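Local coordinates for protein Cyclo(L-leucyl-L-leucyl) synthase (Staphylococcus haemolyticus, PDB 6EZ3) that joins two leucines carried on leucyl-tRNA into the cyclic dipeptide cyclo(L-Leu-L-Leu) without ATP, as a cyclodipeptide synthase, at residues N3-C13 / E216-K226. Residues are numbered along the deposited sequence; the frame is centred on the assembly and turned at random.
Sequences NFKVDFLTKNC and EKQGYIILTEK
F4 and L223 meet on the more buried face of an antiparallel strand pair, F4 CD1 lying 3.4 Å from L223 CB, a worked example of an edge strand with one apolar and one largely polar face. Next along, V6 straddles two partners: chi1 of -178° turns CG1 away from the backbone N and onto I221 CB at 3.8 Å, while V6 and L223 lie side by side, CG2 against CD2. F8 continues the apolar row, its CD1 against I221 CG2.

The other face, bearing K5, D7, I222 and T224, is more open to solvent; D7 CB and I222 CB stay 4.1 Å apart. K5 O is gripped twice, by T224 N at 2.9 Å and by T224 OG1 from above the carbonyl plane. The K5 chain, bent at chi2, carries NZ to the syn lone pair of D7 OD1, 2.9 Å away, in a salt bridge.

Beyond the strand, L9 N donates to Y220 O from nearly straight ahead of the carbonyl, and C13 SG accepts from Y220 N at 3.6 Å. The Y220 side chain touches Y195, which probably binds substrate.

Edge strand 4-8 is separated by strand 218-225 from strand 191-195. Helix 36-49 packs against F4 and L223, Y17 of helix 11-19 meets V6 and F8, and helix 200-206 receives L9.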
# COMPACT_ATOMS: atom_id res chain seq x y z
N ASN A 3 10.69 10.69 15.54
CA ASN A 3 11.94 10.27 14.95
C ASN A 3 11.76 10.19 13.42
O ASN A 3 12.64 9.69 12.71
CB ASN A 3 12.39 8.91 15.55
CG ASN A 3 11.31 7.86 15.75
OD1 ASN A 3 10.25 8.09 16.36
ND2 ASN A 3 11.61 6.64 15.30
N PHE A 4 10.59 10.73 12.94
CA PHE A 4 10.13 10.78 11.54
C PHE A 4 9.66 12.14 11.09
O PHE A 4 8.78 12.73 11.72
CB PHE A 4 8.97 9.81 11.33
CG PHE A 4 9.42 8.41 11.04
CD1 PHE A 4 9.56 7.97 9.74
CD2 PHE A 4 9.72 7.54 12.07
CE1 PHE A 4 9.99 6.68 9.48
CE2 PHE A 4 10.16 6.24 11.81
CZ PHE A 4 10.30 5.82 10.51
N LYS A 5 10.16 12.59 9.93
CA LYS A 5 9.73 13.82 9.28
C LYS A 5 8.53 13.43 8.40
O LYS A 5 8.66 12.54 7.52
CB LYS A 5 10.86 14.44 8.43
CG LYS A 5 10.56 15.89 8.02
CD LYS A 5 10.73 16.14 6.51
CE LYS A 5 10.43 17.59 6.21
NZ LYS A 5 10.22 17.84 4.76
N VAL A 6 7.36 14.05 8.66
CA VAL A 6 6.13 13.72 7.94
C VAL A 6 5.78 14.76 6.87
O VAL A 6 5.70 15.95 7.19
CB VAL A 6 4.97 13.46 8.93
CG1 VAL A 6 3.68 13.07 8.20
CG2 VAL A 6 5.34 12.40 9.95
N ASP A 7 5.56 14.30 5.61
CA ASP A 7 5.15 15.16 4.48
C ASP A 7 3.73 14.80 4.07
O ASP A 7 3.27 13.72 4.38
CB ASP A 7 6.13 15.09 3.31
CG ASP A 7 7.53 15.59 3.66
OD1 ASP A 7 7.70 16.84 3.78
OD2 ASP A 7 8.45 14.74 3.87
N PHE A 8 3.02 15.71 3.43
CA PHE A 8 1.61 15.51 3.08
C PHE A 8 1.32 15.65 1.60
O PHE A 8 1.89 16.52 0.93
CB PHE A 8 0.72 16.48 3.90
CG PHE A 8 1.05 16.44 5.38
CD1 PHE A 8 0.47 15.48 6.21
CD2 PHE A 8 2.02 17.28 5.92
CE1 PHE A 8 0.82 15.40 7.56
CE2 PHE A 8 2.39 17.18 7.26
CZ PHE A 8 1.78 16.25 8.08
N LEU A 9 0.41 14.81 1.08
CA LEU A 9 -0.02 14.86 -0.31
C LEU A 9 -0.94 16.07 -0.51
O LEU A 9 -0.82 16.74 -1.55
CB LEU A 9 -0.71 13.57 -0.71
CG LEU A 9 -0.98 13.37 -2.18
CD1 LEU A 9 0.26 12.94 -2.91
CD2 LEU A 9 -2.03 12.34 -2.37
N THR A 10 -1.83 16.34 0.47
CA THR A 10 -2.74 17.49 0.44
C THR A 10 -2.79 18.19 1.79
O THR A 10 -2.29 17.64 2.77
CB THR A 10 -4.18 17.11 -0.05
OG1 THR A 10 -4.97 16.54 1.00
CG2 THR A 10 -4.19 16.23 -1.25
N LYS A 11 -3.44 19.37 1.85
CA LYS A 11 -3.67 20.13 3.10
C LYS A 11 -4.62 19.31 4.00
O LYS A 11 -4.43 19.25 5.21
CB LYS A 11 -4.29 21.52 2.83
CG LYS A 11 -3.30 22.66 2.61
CD LYS A 11 -4.03 24.00 2.52
CE LYS A 11 -3.10 25.15 2.21
NZ LYS A 11 -3.85 26.41 1.95
N ASN A 12 -5.61 18.65 3.37
CA ASN A 12 -6.59 17.81 4.03
C ASN A 12 -5.91 16.65 4.76
O ASN A 12 -6.33 16.29 5.86
CB ASN A 12 -7.62 17.34 3.02
CG ASN A 12 -8.66 16.43 3.56
OD1 ASN A 12 -9.52 16.83 4.36
ND2 ASN A 12 -8.60 15.19 3.14
N CYS A 13 -4.82 16.11 4.19
CA CYS A 13 -4.01 15.05 4.78
C CYS A 13 -3.40 15.55 6.13
O CYS A 13 -3.44 14.83 7.13
CB CYS A 13 -2.92 14.58 3.81
SG CYS A 13 -3.54 14.08 2.18
N GLU A 216 -12.50 12.17 1.13
CA GLU A 216 -12.33 13.28 2.07
C GLU A 216 -11.83 12.83 3.43
O GLU A 216 -11.15 13.61 4.10
CB GLU A 216 -13.63 14.12 2.24
CG GLU A 216 -14.88 13.31 2.62
CD GLU A 216 -16.12 14.09 3.05
OE1 GLU A 216 -16.26 14.37 4.26
OE2 GLU A 216 -16.99 14.35 2.18
N LYS A 217 -12.17 11.58 3.84
CA LYS A 217 -11.78 10.94 5.11
C LYS A 217 -10.53 10.01 4.92
O LYS A 217 -10.25 9.13 5.74
CB LYS A 217 -12.99 10.17 5.69
CG LYS A 217 -13.67 10.87 6.84
CD LYS A 217 -14.58 12.04 6.43
CE LYS A 217 -15.02 12.91 7.59
NZ LYS A 217 -16.02 12.20 8.45
N GLN A 218 -9.77 10.28 3.85
CA GLN A 218 -8.60 9.49 3.47
C GLN A 218 -7.42 10.38 3.04
O GLN A 218 -7.59 11.27 2.22
CB GLN A 218 -8.99 8.50 2.34
CG GLN A 218 -7.86 7.61 1.84
CD GLN A 218 -7.69 6.32 2.59
OE1 GLN A 218 -8.64 5.73 3.11
NE2 GLN A 218 -6.50 5.79 2.54
N GLY A 219 -6.24 10.08 3.58
CA GLY A 219 -5.02 10.80 3.26
C GLY A 219 -3.84 9.96 2.82
O GLY A 219 -3.96 8.73 2.67
N TYR A 220 -2.70 10.62 2.55
CA TYR A 220 -1.44 9.96 2.19
C TYR A 220 -0.28 10.79 2.76
O TYR A 220 -0.15 11.98 2.43
CB TYR A 220 -1.30 9.74 0.67
CG TYR A 220 -0.03 9.01 0.28
CD1 TYR A 220 1.16 9.70 0.05
CD2 TYR A 220 -0.02 7.62 0.11
CE1 TYR A 220 2.33 9.04 -0.30
CE2 TYR A 220 1.15 6.95 -0.27
CZ TYR A 220 2.32 7.66 -0.46
OH TYR A 220 3.47 7.01 -0.82
N ILE A 221 0.54 10.16 3.64
CA ILE A 221 1.69 10.83 4.27
C ILE A 221 3.01 10.14 3.90
O ILE A 221 3.04 8.92 3.69
CB ILE A 221 1.53 11.05 5.80
CG1 ILE A 221 1.53 9.72 6.59
CG2 ILE A 221 0.30 11.89 6.11
CD1 ILE A 221 1.63 9.82 8.16
N ILE A 222 4.09 10.94 3.79
CA ILE A 222 5.44 10.45 3.49
C ILE A 222 6.34 10.54 4.72
O ILE A 222 6.59 11.65 5.23
CB ILE A 222 6.07 11.13 2.24
CG1 ILE A 222 5.16 10.99 1.02
CG2 ILE A 222 7.44 10.54 1.94
CD1 ILE A 222 4.68 12.22 0.53
N LEU A 223 6.84 9.37 5.18
CA LEU A 223 7.70 9.25 6.36
C LEU A 223 9.19 9.19 6.02
O LEU A 223 9.66 8.19 5.45
CB LEU A 223 7.36 7.99 7.18
CG LEU A 223 5.99 7.84 7.75
CD1 LEU A 223 5.90 6.55 8.49
CD2 LEU A 223 5.64 9.01 8.62
N THR A 224 9.96 10.20 6.47
CA THR A 224 11.41 10.17 6.28
C THR A 224 12.13 10.16 7.66
O THR A 224 11.77 10.93 8.55
CB THR A 224 11.84 11.25 5.31
OG1 THR A 224 10.99 12.39 5.50
CG2 THR A 224 11.69 10.76 3.87
N GLU A 225 13.06 9.21 7.85
CA GLU A 225 13.78 9.00 9.10
C GLU A 225 14.57 10.23 9.50
O GLU A 225 15.22 10.86 8.65
CB GLU A 225 14.70 7.76 9.04
CG GLU A 225 13.97 6.43 8.91
CD GLU A 225 14.82 5.17 8.92
OE1 GLU A 225 14.94 4.51 7.86
OE2 GLU A 225 15.35 4.82 10.01
N LYS A 226 14.45 10.62 10.78
CA LYS A 226 15.17 11.76 11.34
C LYS A 226 16.47 11.28 12.00
O LYS A 226 17.15 10.38 11.48
CB LYS A 226 14.29 12.50 12.36
CG LYS A 226 13.25 13.38 11.72
CD LYS A 226 13.00 14.61 12.57
CE LYS A 226 12.09 15.59 11.88
NZ LYS A 226 12.13 16.93 12.51